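Copper-containing nitrite reductase (Hyphomicrobium denitrificans 1NES1, PDB 6TFO) probably reduces nitrite to nitric oxide with electrons taken from cytochrome c, using bound copper ions as cofactors. Local coordinates at residues Gly411-Leu416 with Phe431-Gly436; Val291-Tyr296 with Leu344-Gly349; Thr33-Ile38 with Ile46-Asp51; Arg42-Gly47 with Arg54-Lys59; Glu301-Lys306 with Gly359-Thr364. One frame throughout, in Å; residues are numbered along the deposited sequence.

How the contacts relate
Along the chain the order is contact 3, contact 4, then contacts 2 and 5, whose segments alternate, and finally contact 1. Contacts 3 and 4 lie in the N-terminal cupredoxin domain. Their centres are about 6 Å apart, and both use strand 42-48 with Ile46 and Gly47 in common. The other three belong to the last cupredoxin domain. Contacts 1 and 2 touch, because strands 430-434 and 344-345 are neighbours in one sheet. Contacts 2 and 5 share strand 293-302 of another sheet, with centres about 29 Å apart. Centres of contacts 1 and 4 are about 38 Å apart, which reflects the separation of the tethered domain from the C-terminal one.

Contact 1. Residues Gly411-Leu416 with Phe431-Gly436; sequences GGRYVL and FLNVDG
Gly412 to Val415 pair with Val434 to Phe431 in antiparallel register, the strand directions 162° apart and the axes 4.5 Å apart at their closest. This is a beta hairpin in the C-terminal cupredoxin domain. Backbone bonds join Gly412 with Val434 and Tyr414 with Leu432, each pair in both directions. The Tyr414 pair is tight, with Leu432 N 2.6 Å from Tyr414 O. At the open end Gly411 lies against Gly436, and a side chain on Gly411 would collide with the Gly436 CA.

One face carries Arg413, Val415, Phe431 and Asn433. The Arg413 chain bends at its third torsion (-81°) and lies across the Phe431 ring. Arg413 CD sits almost squarely over the Phe431 ring, 3.6 Å from its centroid, while Arg413 NE lies 3.3 Å above the ring plane near the rim. The guanidinium carbon lies off-centre over the same face in a cation-pi contact, its plane tilted 44° from the ring. Val415 CG2 meets the ring at its edge, 3.8 Å from Phe431 CE1.

Tyr414, Leu432 and Val434 point to the other face. Val434 CG2 touches the edge of the Tyr414 ring at CD2, and the Tyr414 hydroxyl is hydrogen-bonded to the Arg410 carbonyl. Strand 412-418 leads directly to His419, a copper ligand in structures of this enzyme.

Arg413 and Asn433 run side by side, with the guanidinium and amide planes nearly perpendicular. A water joins their ends: it accepts from Arg413 NH1 at 3.2 Å and from Asn433 ND2 at 2.6 Å.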
# COMPACT_ATOMS: atom_id res chain seq x y z
N GLY C 411 51.96 5.10 24.82
CA GLY C 411 51.25 3.87 24.43
C GLY C 411 49.75 4.09 24.37
O GLY C 411 49.27 5.16 24.83
N GLY C 412 49.05 3.10 23.81
CA GLY C 412 47.58 3.05 23.71
C GLY C 412 47.11 2.28 22.49
O GLY C 412 47.94 1.90 21.62
N ARG C 413 45.80 2.04 22.41
CA ARG C 413 45.10 1.68 21.16
C ARG C 413 44.64 2.98 20.51
O ARG C 413 43.77 3.66 21.07
CB ARG C 413 43.93 0.73 21.46
CG ARG C 413 42.89 0.67 20.36
CD ARG C 413 41.88 -0.42 20.60
NE ARG C 413 42.46 -1.68 20.18
CZ ARG C 413 42.50 -2.78 20.91
NH1 ARG C 413 43.06 -3.87 20.40
NH2 ARG C 413 41.98 -2.80 22.13
N TYR C 414 45.28 3.38 19.40
CA TYR C 414 44.92 4.60 18.66
C TYR C 414 43.93 4.18 17.56
O TYR C 414 44.12 3.11 16.94
CB TYR C 414 46.18 5.30 18.16
CG TYR C 414 47.07 5.83 19.26
CD1 TYR C 414 46.87 7.09 19.82
CD2 TYR C 414 48.15 5.09 19.73
CE1 TYR C 414 47.70 7.58 20.82
CE2 TYR C 414 48.99 5.57 20.72
CZ TYR C 414 48.77 6.83 21.26
OH TYR C 414 49.60 7.33 22.23
N VAL C 415 42.88 4.97 17.36
CA VAL C 415 41.73 4.53 16.52
C VAL C 415 41.61 5.42 15.30
O VAL C 415 41.29 6.60 15.47
CB VAL C 415 40.42 4.51 17.33
CG1 VAL C 415 39.25 4.07 16.47
CG2 VAL C 415 40.54 3.62 18.55
N LEU C 416 41.79 4.82 14.11
CA LEU C 416 41.56 5.46 12.79
C LEU C 416 40.05 5.54 12.53
O LEU C 416 39.39 4.50 12.62
CB LEU C 416 42.23 4.61 11.70
CG LEU C 416 43.75 4.67 11.59
CD1 LEU C 416 44.42 4.01 12.80
CD2 LEU C 416 44.20 3.98 10.31
N PHE C 431 42.35 0.03 14.25
CA PHE C 431 43.20 0.10 15.46
C PHE C 431 44.69 0.20 15.07
O PHE C 431 45.18 -0.54 14.17
CB PHE C 431 42.91 -1.09 16.36
CG PHE C 431 41.53 -1.11 16.93
CD1 PHE C 431 40.84 0.07 17.16
CD2 PHE C 431 40.93 -2.31 17.28
CE1 PHE C 431 39.56 0.05 17.71
CE2 PHE C 431 39.66 -2.33 17.84
CZ PHE C 431 38.98 -1.15 18.06
N LEU C 432 45.37 1.14 15.72
CA LEU C 432 46.85 1.22 15.82
C LEU C 432 47.21 0.86 17.26
O LEU C 432 46.95 1.71 18.17
CB LEU C 432 47.32 2.63 15.45
CG LEU C 432 48.78 2.95 15.74
CD1 LEU C 432 49.71 1.92 15.12
CD2 LEU C 432 49.11 4.33 15.21
N ASN C 433 47.73 -0.36 17.44
CA ASN C 433 48.05 -0.95 18.77
C ASN C 433 49.51 -0.61 19.10
O ASN C 433 50.39 -0.90 18.26
CB ASN C 433 47.75 -2.44 18.78
CG ASN C 433 46.28 -2.73 18.50
OD1 ASN C 433 45.40 -2.18 19.14
ND2 ASN C 433 46.01 -3.59 17.53
N VAL C 434 49.72 0.01 20.26
CA VAL C 434 51.04 0.52 20.73
C VAL C 434 51.14 0.22 22.24
O VAL C 434 50.55 0.99 23.03
CB VAL C 434 51.18 2.03 20.45
CG1 VAL C 434 52.58 2.54 20.78
CG2 VAL C 434 50.81 2.39 19.02
N ASP C 435 51.85 -0.84 22.65
CA ASP C 435 51.93 -1.20 24.09
C ASP C 435 52.87 -0.20 24.81
O ASP C 435 53.86 0.30 24.22
CB ASP C 435 52.25 -2.68 24.35
CG ASP C 435 53.63 -3.11 23.90
OD1 ASP C 435 54.12 -2.55 22.91
OD2 ASP C 435 54.19 -4.00 24.56
N GLY C 436 52.50 0.10 26.06
CA GLY C 436 53.13 1.10 26.94
C GLY C 436 52.27 1.29 28.18
O GLY C 436 51.14 0.82 28.20
O HOH W 1 43.64 -4.74 17.33

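Contact 2. Residues Val291-Tyr296 with Leu344-Gly349; sequences VDREFY and LYANVG
Phe295 turns one face of its ring to Leu344. The Leu344 CD2 methyl sits 3.5 Å above the ring plane, shifted toward the rim, and makes a CH-pi contact 3.7 Å from the ring centroid. The two side chains cross obliquely. The Phe295 CG lies beside its backbone N (chi1 -69°), which aims the ring at the other segment. The far end of the ring meets main chain: Tyr345 O lies in the ring plane, 3.3 Å from Phe295 CZ.

Arg293, two residues earlier on the strand, comes to the same carbonyl. Its CD is 3.3 Å from Tyr345 O. The chain bends at its third torsion (-64°), which lays Arg293 NE alongside Ala346, 4.0 Å from Ala346 CB. Arg293 NH1 comes to within 3.3 Å of Asn347 ND2, with the guanidinium and amide planes 75° apart. Both groups are donors, so they do not bond to each other. Glu350 takes up the arginine: its carboxylate forms a salt bridge with Arg293 NH1 and also accepts from the backbone N of Asn347.

The contact joins the two sheets of a cupredoxin beta sandwich. Strand 293-302 lies in one and strand 344-345 in the other. Leu344 also touches Leu432, its neighbour within the sheet.

The chemistry changes along the contact. Apolar packing of Phe295 on Leu344 holds the buried end, and at the more open end the Arg293 charge is met by Glu350, outside the two segments, and not by Asn347.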
# COMPACT_ATOMS: atom_id res chain seq x y z
N VAL C 291 61.30 8.10 8.39
CA VAL C 291 60.33 7.84 9.48
C VAL C 291 60.53 6.39 9.92
O VAL C 291 61.06 5.59 9.13
CB VAL C 291 58.94 8.18 8.92
CG1 VAL C 291 58.32 7.02 8.17
CG2 VAL C 291 58.00 8.67 10.01
N ASP C 292 60.15 6.03 11.14
CA ASP C 292 60.40 4.67 11.69
C ASP C 292 59.49 3.65 11.00
O ASP C 292 60.01 2.60 10.58
CB ASP C 292 60.26 4.66 13.21
CG ASP C 292 61.22 5.63 13.84
OD1 ASP C 292 62.38 5.68 13.38
OD2 ASP C 292 60.81 6.34 14.75
N ARG C 293 58.19 3.94 10.86
CA ARG C 293 57.22 2.92 10.36
C ARG C 293 56.18 3.55 9.43
O ARG C 293 55.64 4.65 9.74
CB ARG C 293 56.56 2.20 11.53
CG ARG C 293 56.06 0.83 11.12
CD ARG C 293 55.35 0.19 12.28
NE ARG C 293 56.24 -0.07 13.39
CZ ARG C 293 57.08 -1.08 13.49
NH1 ARG C 293 57.82 -1.22 14.58
NH2 ARG C 293 57.18 -1.96 12.52
N GLU C 294 55.90 2.83 8.34
CA GLU C 294 54.93 3.22 7.29
C GLU C 294 53.73 2.27 7.24
O GLU C 294 53.90 1.05 7.49
CB GLU C 294 55.65 3.21 5.95
CG GLU C 294 56.79 4.19 5.87
CD GLU C 294 57.28 4.35 4.44
OE1 GLU C 294 57.63 3.31 3.82
OE2 GLU C 294 57.26 5.50 3.94
N PHE C 295 52.57 2.82 6.88
CA PHE C 295 51.28 2.08 6.78
C PHE C 295 50.51 2.52 5.53
O PHE C 295 50.59 3.71 5.13
CB PHE C 295 50.44 2.31 8.02
CG PHE C 295 50.99 1.68 9.27
CD1 PHE C 295 51.09 0.31 9.38
CD2 PHE C 295 51.37 2.46 10.36
CE1 PHE C 295 51.58 -0.28 10.54
CE2 PHE C 295 51.85 1.87 11.52
CZ PHE C 295 51.94 0.50 11.61
N TYR C 296 49.76 1.57 4.98
CA TYR C 296 48.91 1.67 3.76
C TYR C 296 47.44 1.49 4.16
O TYR C 296 47.05 0.38 4.58
CB TYR C 296 49.35 0.57 2.80
CG TYR C 296 48.69 0.54 1.46
CD1 TYR C 296 47.99 1.62 0.94
CD2 TYR C 296 48.85 -0.57 0.65
CE1 TYR C 296 47.45 1.57 -0.33
CE2 TYR C 296 48.33 -0.63 -0.62
CZ TYR C 296 47.62 0.44 -1.12
OH TYR C 296 47.10 0.34 -2.38
N LEU C 344 47.02 -2.39 12.85
CA LEU C 344 48.33 -1.68 12.82
C LEU C 344 49.02 -1.91 14.18
O LEU C 344 48.33 -1.80 15.23
CB LEU C 344 48.11 -0.19 12.55
CG LEU C 344 47.65 0.19 11.15
CD1 LEU C 344 46.19 -0.17 10.92
CD2 LEU C 344 47.84 1.67 10.90
N TYR C 345 50.32 -2.21 14.14
CA TYR C 345 51.21 -2.39 15.32
C TYR C 345 52.40 -1.44 15.20
O TYR C 345 52.98 -1.29 14.12
CB TYR C 345 51.66 -3.85 15.42
CG TYR C 345 50.53 -4.82 15.66
CD1 TYR C 345 49.96 -4.95 16.93
CD2 TYR C 345 50.00 -5.57 14.62
CE1 TYR C 345 48.91 -5.82 17.15
CE2 TYR C 345 48.94 -6.44 14.83
CZ TYR C 345 48.40 -6.57 16.10
OH TYR C 345 47.36 -7.44 16.29
N ALA C 346 52.74 -0.78 16.31
CA ALA C 346 53.89 0.15 16.40
C ALA C 346 54.40 0.22 17.84
O ALA C 346 53.72 -0.31 18.74
CB ALA C 346 53.49 1.51 15.86
N ASN C 347 55.55 0.88 18.04
CA ASN C 347 56.24 1.00 19.35
C ASN C 347 56.32 2.47 19.77
O ASN C 347 56.54 3.35 18.89
CB ASN C 347 57.61 0.34 19.28
CG ASN C 347 57.48 -1.13 18.96
OD1 ASN C 347 56.81 -1.88 19.67
ND2 ASN C 347 58.08 -1.53 17.85
N VAL C 348 56.16 2.72 21.08
CA VAL C 348 56.35 4.07 21.69
C VAL C 348 57.68 4.64 21.19
O VAL C 348 58.64 3.86 21.08
CB VAL C 348 56.29 4.00 23.23
CG1 VAL C 348 56.64 5.35 23.85
CG2 VAL C 348 54.92 3.53 23.71
N GLY C 349 57.73 5.94 20.88
CA GLY C 349 58.95 6.62 20.43
C GLY C 349 59.06 6.67 18.91
O GLY C 349 59.83 7.53 18.41

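Contact 3. Residues Thr33-Ile38 with Ile46-Asp51; sequences TLRTGI and IGVGGD
The Arg35 guanidinium is the flat group here, and Val48 meets it obliquely with a methyl: Val48 CG2 is 3.8 Å from Arg35 NH1. The same methyl also touches the root of the arginine, 3.8 Å from Arg35 CB. The Arg35 chain starts with CG opposite its own backbone N (chi1 180°) and bends at the third torsion (-85°). It thus arches over Val48, touching it at both ends. Beside it on the same face, Thr33 CG2 packs 3.9 Å from Val48 CB.

The two segments form an antiparallel beta hairpin of strands 30-39 and 42-48, at the edge of a sheet in the N-terminal cupredoxin domain. Arg35 and Ile46 are a hydrogen-bonded pair, with Arg35 N 2.8 Å from Ile46 O and Ile46 N 2.7 Å from Arg35 O. The hydrogen bond from Val48 N to Thr33 O is more bent. Where the strands part, a water donates to Val48 O at 2.7 Å and accepts from Thr33 N at 3.0 Å.

Ile46 reaches across to Gly37 on the partner strand, its CD1 4.1 Å from the glycine CA. A side chain on Gly37 would press on that methyl. Neighbouring Thr36 packs on His80 and Met127, two ligands of this domain's copper.

Aliphatic groups and backbone bonds therefore hold the hairpin. The Arg35 charge gains no polar partner across it; a long, weak ion pair runs to Glu319 of a second subunit.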
# COMPACT_ATOMS: atom_id res chain seq x y z
N THR C 33 19.99 -3.90 18.00
CA THR C 33 18.84 -3.01 17.68
C THR C 33 17.52 -3.72 18.03
O THR C 33 17.30 -4.87 17.58
CB THR C 33 18.92 -2.54 16.22
OG1 THR C 33 20.23 -2.02 16.02
CG2 THR C 33 17.90 -1.48 15.89
N LEU C 34 16.68 -3.08 18.85
CA LEU C 34 15.33 -3.60 19.21
C LEU C 34 14.28 -2.63 18.69
O LEU C 34 14.43 -1.42 18.94
CB LEU C 34 15.21 -3.74 20.73
CG LEU C 34 16.23 -4.66 21.40
CD1 LEU C 34 15.92 -4.74 22.90
CD2 LEU C 34 16.25 -6.05 20.79
N ARG C 35 13.27 -3.16 17.99
CA ARG C 35 12.04 -2.44 17.59
C ARG C 35 10.90 -2.96 18.49
O ARG C 35 10.76 -4.19 18.61
CB ARG C 35 11.80 -2.62 16.09
CG ARG C 35 10.55 -1.91 15.57
CD ARG C 35 10.47 -1.89 14.05
NE ARG C 35 11.23 -0.74 13.57
CZ ARG C 35 12.34 -0.77 12.82
NH1 ARG C 35 12.84 -1.92 12.37
NH2 ARG C 35 12.92 0.37 12.49
N THR C 36 10.15 -2.06 19.12
CA THR C 36 8.93 -2.42 19.87
C THR C 36 7.85 -2.82 18.85
O THR C 36 7.87 -2.29 17.74
CB THR C 36 8.46 -1.28 20.78
OG1 THR C 36 8.03 -0.22 19.93
CG2 THR C 36 9.54 -0.81 21.72
N GLY C 37 6.95 -3.72 19.24
CA GLY C 37 5.77 -4.04 18.41
C GLY C 37 4.86 -5.06 19.06
O GLY C 37 4.90 -5.22 20.30
N ILE C 38 4.06 -5.71 18.21
CA ILE C 38 3.08 -6.78 18.56
C ILE C 38 3.49 -8.04 17.80
O ILE C 38 3.57 -7.98 16.57
CB ILE C 38 1.65 -6.34 18.22
CG1 ILE C 38 1.32 -4.96 18.80
CG2 ILE C 38 0.63 -7.38 18.65
CD1 ILE C 38 1.35 -4.87 20.29
N ILE C 46 11.27 -6.73 19.27
CA ILE C 46 11.65 -7.54 18.08
C ILE C 46 13.07 -7.15 17.65
O ILE C 46 13.33 -5.94 17.49
CB ILE C 46 10.63 -7.35 16.94
CG1 ILE C 46 9.20 -7.49 17.45
CG2 ILE C 46 10.93 -8.34 15.82
CD1 ILE C 46 8.17 -6.79 16.59
N GLY C 47 13.94 -8.14 17.48
CA GLY C 47 15.33 -7.95 17.02
C GLY C 47 15.38 -7.45 15.59
O GLY C 47 14.53 -7.89 14.77
N VAL C 48 16.32 -6.54 15.30
CA VAL C 48 16.56 -5.96 13.95
C VAL C 48 18.03 -6.20 13.58
O VAL C 48 18.90 -5.76 14.36
CB VAL C 48 16.23 -4.46 13.93
CG1 VAL C 48 16.32 -3.89 12.52
CG2 VAL C 48 14.88 -4.19 14.55
N GLY C 49 18.26 -6.91 12.47
CA GLY C 49 19.58 -7.23 11.90
C GLY C 49 20.38 -8.15 12.80
O GLY C 49 19.90 -8.50 13.89
N GLY C 50 21.57 -8.53 12.34
CA GLY C 50 22.52 -9.35 13.10
C GLY C 50 22.00 -10.74 13.33
O GLY C 50 21.25 -11.24 12.48
N ASP C 51 22.36 -11.34 14.47
CA ASP C 51 22.01 -12.73 14.84
C ASP C 51 20.62 -12.74 15.48
O ASP C 51 20.20 -13.84 15.91
CB ASP C 51 23.02 -13.31 15.82
CG ASP C 51 24.45 -13.22 15.32
OD1 ASP C 51 24.63 -13.18 14.08
OD2 ASP C 51 25.38 -13.17 16.17
O HOH W 2 20.83 -6.18 16.19

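Contact 4. Residues Arg42-Gly47 with Arg54-Lys59; sequences RMVYIG and RQVNPK
Asn57 N binds Tyr45 O at 2.6 Å, and Asn57 then turns its side chain back on the same residue. Asn57 OD1 accepts from Tyr45 N at 2.9 Å. One asparagine thus holds both backbone polar groups of Tyr45, its amide oxygen standing in where a paired strand would offer a carbonyl. The left-handed backbone of Asn57 (phi 41°) and a CG placed beside its own N (chi1 -64°) fold the amide this way. OD1 also lies near the plane of the Tyr45 ring, at its edge.

The other end of the amide has different partners. Asn57 ND2 donates to the Gly126 carbonyl, and to a water 2.9 Å away that also accepts from Arg42 NH2. Val44 CG1 packs 3.5 Å from Asn57 ND2. With an alanine here, Tyr45 N and the Gly126 carbonyl would probably be left without their mates and the loop would be less firmly fixed to the strand.

Further along, Gly47 N donates to Gln55 O at 2.8 Å, and Gly47 O accepts from Arg54 N at 2.7 Å. Pro58 CG lies close to Gly47, where a side chain would be tight. Ile46 adds its CG2, 3.9 Å from Arg54 CA.

Tyr45 packs on Cys117, a ligand of this domain's copper, and its hydroxyl binds the Asp81 carbonyl. Residues 54-59 run along the outermost strand, 42-48, which has strand 30-39 as its sheet neighbour. The loop then leads into strand 60-63 of the facing sheet.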
# COMPACT_ATOMS: atom_id res chain seq x y z
N ARG C 42 1.39 -10.71 21.88
CA ARG C 42 1.91 -9.90 23.01
C ARG C 42 2.57 -8.61 22.50
O ARG C 42 2.95 -8.55 21.31
CB ARG C 42 2.88 -10.76 23.83
CG ARG C 42 2.19 -11.65 24.84
CD ARG C 42 2.93 -12.94 25.11
NE ARG C 42 4.32 -12.75 25.47
CZ ARG C 42 5.38 -13.21 24.79
NH1 ARG C 42 5.22 -13.91 23.67
NH2 ARG C 42 6.60 -12.98 25.24
N MET C 43 2.68 -7.62 23.38
CA MET C 43 3.51 -6.41 23.16
C MET C 43 4.96 -6.76 23.54
O MET C 43 5.19 -7.12 24.72
CB MET C 43 3.02 -5.26 24.03
CG MET C 43 3.46 -3.92 23.55
SD MET C 43 2.72 -2.69 24.65
CE MET C 43 1.97 -1.64 23.40
N VAL C 44 5.88 -6.70 22.57
CA VAL C 44 7.24 -7.29 22.70
C VAL C 44 8.32 -6.36 22.14
O VAL C 44 8.01 -5.30 21.54
CB VAL C 44 7.33 -8.66 22.02
CG1 VAL C 44 6.38 -9.66 22.67
CG2 VAL C 44 7.10 -8.57 20.52
N TYR C 45 9.56 -6.77 22.35
CA TYR C 45 10.74 -6.28 21.60
C TYR C 45 10.95 -7.26 20.44
O TYR C 45 10.79 -8.47 20.65
CB TYR C 45 11.96 -6.21 22.52
CG TYR C 45 11.86 -5.28 23.70
CD1 TYR C 45 12.07 -3.92 23.57
CD2 TYR C 45 11.69 -5.78 24.97
CE1 TYR C 45 12.06 -3.08 24.67
CE2 TYR C 45 11.67 -4.96 26.08
CZ TYR C 45 11.86 -3.60 25.93
OH TYR C 45 11.83 -2.79 27.02
N ILE C 46 11.27 -6.73 19.27
CA ILE C 46 11.65 -7.54 18.08
C ILE C 46 13.07 -7.15 17.65
O ILE C 46 13.33 -5.94 17.49
CB ILE C 46 10.63 -7.35 16.94
CG1 ILE C 46 9.20 -7.49 17.45
CG2 ILE C 46 10.93 -8.34 15.82
CD1 ILE C 46 8.17 -6.79 16.59
N GLY C 47 13.94 -8.14 17.48
CA GLY C 47 15.33 -7.95 17.02
C GLY C 47 15.38 -7.45 15.59
O GLY C 47 14.53 -7.89 14.77
N ARG C 54 14.30 -10.33 13.54
CA ARG C 54 12.88 -10.78 13.52
C ARG C 54 12.55 -11.69 14.71
O ARG C 54 11.39 -12.08 14.79
CB ARG C 54 12.54 -11.52 12.22
CG ARG C 54 12.42 -10.66 10.98
CD ARG C 54 12.48 -11.61 9.80
NE ARG C 54 12.07 -11.02 8.54
CZ ARG C 54 10.84 -10.62 8.23
NH1 ARG C 54 9.86 -10.71 9.12
NH2 ARG C 54 10.60 -10.10 7.04
N GLN C 55 13.50 -12.00 15.59
CA GLN C 55 13.23 -12.77 16.82
C GLN C 55 12.49 -11.89 17.82
O GLN C 55 12.81 -10.70 17.92
CB GLN C 55 14.53 -13.26 17.46
CG GLN C 55 15.31 -14.23 16.59
CD GLN C 55 16.56 -14.67 17.30
OE1 GLN C 55 16.66 -14.59 18.52
NE2 GLN C 55 17.53 -15.14 16.52
N VAL C 56 11.55 -12.45 18.57
CA VAL C 56 10.76 -11.65 19.54
C VAL C 56 11.44 -11.84 20.89
O VAL C 56 11.89 -12.98 21.17
CB VAL C 56 9.24 -11.98 19.55
CG1 VAL C 56 8.81 -12.77 18.32
CG2 VAL C 56 8.78 -12.67 20.81
N ASN C 57 11.56 -10.75 21.67
CA ASN C 57 12.27 -10.72 22.96
C ASN C 57 13.57 -11.53 22.84
O ASN C 57 13.82 -12.44 23.63
CB ASN C 57 11.35 -11.17 24.09
CG ASN C 57 10.18 -10.23 24.26
OD1 ASN C 57 10.32 -9.04 23.99
ND2 ASN C 57 9.02 -10.76 24.67
N PRO C 58 14.47 -11.17 21.89
CA PRO C 58 15.66 -11.97 21.60
C PRO C 58 16.60 -12.02 22.80
O PRO C 58 16.71 -11.03 23.52
CB PRO C 58 16.35 -11.28 20.42
CG PRO C 58 15.84 -9.86 20.50
CD PRO C 58 14.42 -9.96 21.05
N LYS C 59 17.26 -13.17 22.98
CA LYS C 59 18.37 -13.31 23.95
C LYS C 59 19.56 -12.54 23.37
O LYS C 59 19.95 -12.80 22.20
CB LYS C 59 18.69 -14.78 24.22
CG LYS C 59 19.77 -14.99 25.27
CD LYS C 59 20.20 -16.42 25.42
CE LYS C 59 19.40 -17.13 26.49
NZ LYS C 59 20.06 -18.38 26.92
O HOH W 3 9.35 -13.66 24.74

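Contact 5. Residues Glu301-Lys306 with Gly359-Thr364; sequences EIYTVK and GGPNFT
Glu301 N donates to Gly360 O at 2.8 Å, where the neighbouring parallel strands 293-302 and 351-360 come to their ends. Gly360 has a positive phi (90°), and the peptide before Pro361 is cis. The chain therefore turns sharply around the Glu301 side chain.

The carboxylate is the centre of the contact. The Glu301 chain bends at its second torsion (108°) and tucks its head into the turn. OE1 takes Asn362 N on its syn lone pair at 3.0 Å, and the Tyr303 hydroxyl on the anti side at 2.7 Å. OE2 takes Phe363 N at 2.9 Å from above the carboxylate plane. A water also donates to Glu301 OE2, at 2.7 Å, and to the Phe363 carbonyl. Several bonds thus satisfy both buried oxygens. Glu301 OE1 lies in the plane of the Phe363 ring, at its edge. Were Glu301 replaced by an alanine, the Asn362 and Phe363 amides and the Tyr303 hydroxyl would probably lose their common acceptor, and the turn would be less firmly held.

Two hydrogen bonds hold Tyr303 OH. It donates to Glu301 and accepts from Asn362 ND2 at 2.9 Å, the hydroxyl lying in the amide plane. Asn362 ND2 also binds Ser422 OG of a neighbouring subunit. The Tyr303 CE1 edge meets Pro361 CD at 4.0 Å.

Pro361 packs on helix 268-274, which carries the copper ligand His271. The arrangement is a cis-proline turn anchored by a buried carboxylate. It lies at the ends of two parallel strands of the C-terminal cupredoxin domain, at the border with the copper-bearing domain before it and with another subunit.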
# COMPACT_ATOMS: atom_id res chain seq x y z
N GLU C 301 33.46 2.55 -0.01
CA GLU C 301 32.05 2.23 0.31
C GLU C 301 31.60 1.01 -0.50
O GLU C 301 32.08 0.79 -1.62
CB GLU C 301 31.14 3.44 0.03
CG GLU C 301 31.70 4.81 0.41
CD GLU C 301 32.10 5.70 -0.75
OE1 GLU C 301 31.48 5.59 -1.84
OE2 GLU C 301 33.02 6.53 -0.57
N ILE C 302 30.68 0.23 0.06
CA ILE C 302 29.99 -0.89 -0.63
C ILE C 302 28.48 -0.66 -0.48
O ILE C 302 28.03 -0.26 0.62
CB ILE C 302 30.52 -2.25 -0.11
CG1 ILE C 302 31.94 -2.50 -0.62
CG2 ILE C 302 29.58 -3.39 -0.49
CD1 ILE C 302 32.56 -3.79 -0.13
N TYR C 303 27.76 -0.85 -1.58
CA TYR C 303 26.33 -0.52 -1.76
C TYR C 303 25.55 -1.83 -1.92
O TYR C 303 25.46 -2.36 -3.04
CB TYR C 303 26.16 0.40 -2.98
CG TYR C 303 26.87 1.72 -2.88
CD1 TYR C 303 28.24 1.82 -3.10
CD2 TYR C 303 26.18 2.87 -2.55
CE1 TYR C 303 28.90 3.04 -3.00
CE2 TYR C 303 26.83 4.10 -2.45
CZ TYR C 303 28.19 4.18 -2.67
OH TYR C 303 28.84 5.38 -2.56
N THR C 304 25.04 -2.37 -0.82
CA THR C 304 24.36 -3.69 -0.80
C THR C 304 22.85 -3.51 -0.75
O THR C 304 22.37 -2.52 -0.14
CB THR C 304 24.85 -4.54 0.38
OG1 THR C 304 24.63 -3.81 1.59
CG2 THR C 304 26.30 -4.92 0.25
N VAL C 305 22.14 -4.47 -1.36
CA VAL C 305 20.66 -4.61 -1.33
C VAL C 305 20.21 -4.60 0.13
O VAL C 305 19.32 -3.79 0.45
CB VAL C 305 20.20 -5.89 -2.06
CG1 VAL C 305 18.72 -6.18 -1.84
CG2 VAL C 305 20.51 -5.84 -3.56
N LYS C 306 20.82 -5.43 0.98
CA LYS C 306 20.43 -5.62 2.41
C LYS C 306 21.26 -4.70 3.30
O LYS C 306 22.42 -4.42 3.01
CB LYS C 306 20.63 -7.06 2.89
CG LYS C 306 19.88 -8.15 2.14
CD LYS C 306 18.38 -8.02 2.21
CE LYS C 306 17.66 -9.15 1.50
NZ LYS C 306 16.28 -9.30 2.01
N GLY C 359 39.54 5.50 -2.21
CA GLY C 359 38.99 4.88 -3.43
C GLY C 359 37.59 5.40 -3.68
O GLY C 359 37.29 5.82 -4.84
N GLY C 360 36.78 5.43 -2.63
CA GLY C 360 35.40 5.95 -2.67
C GLY C 360 34.40 4.85 -3.00
O GLY C 360 34.34 3.86 -2.27
N PRO C 361 33.62 4.95 -4.10
CA PRO C 361 33.77 6.00 -5.11
C PRO C 361 33.22 7.40 -4.84
O PRO C 361 33.44 8.25 -5.68
CB PRO C 361 32.93 5.45 -6.27
CG PRO C 361 31.82 4.72 -5.59
CD PRO C 361 32.54 4.02 -4.45
N ASN C 362 32.51 7.64 -3.73
CA ASN C 362 31.64 8.85 -3.65
C ASN C 362 31.95 9.76 -2.46
O ASN C 362 31.78 10.97 -2.67
CB ASN C 362 30.18 8.44 -3.68
CG ASN C 362 29.80 7.94 -5.05
OD1 ASN C 362 30.12 8.58 -6.04
ND2 ASN C 362 29.11 6.82 -5.12
N PHE C 363 32.38 9.24 -1.30
CA PHE C 363 32.41 9.99 -0.02
C PHE C 363 33.82 10.49 0.34
O PHE C 363 34.81 9.71 0.28
CB PHE C 363 31.83 9.11 1.09
CG PHE C 363 30.33 9.02 1.05
CD1 PHE C 363 29.70 8.19 0.14
CD2 PHE C 363 29.56 9.81 1.88
CE1 PHE C 363 28.32 8.14 0.08
CE2 PHE C 363 28.18 9.76 1.81
CZ PHE C 363 27.56 8.92 0.92
N THR C 364 33.89 11.75 0.80
CA THR C 364 35.08 12.44 1.36
C THR C 364 35.27 12.01 2.82
O THR C 364 34.32 12.13 3.61
CB THR C 364 34.92 13.96 1.21
OG1 THR C 364 34.89 14.26 -0.19
CG2 THR C 364 36.05 14.75 1.84
O HOH W 4 34.78 7.02 1.38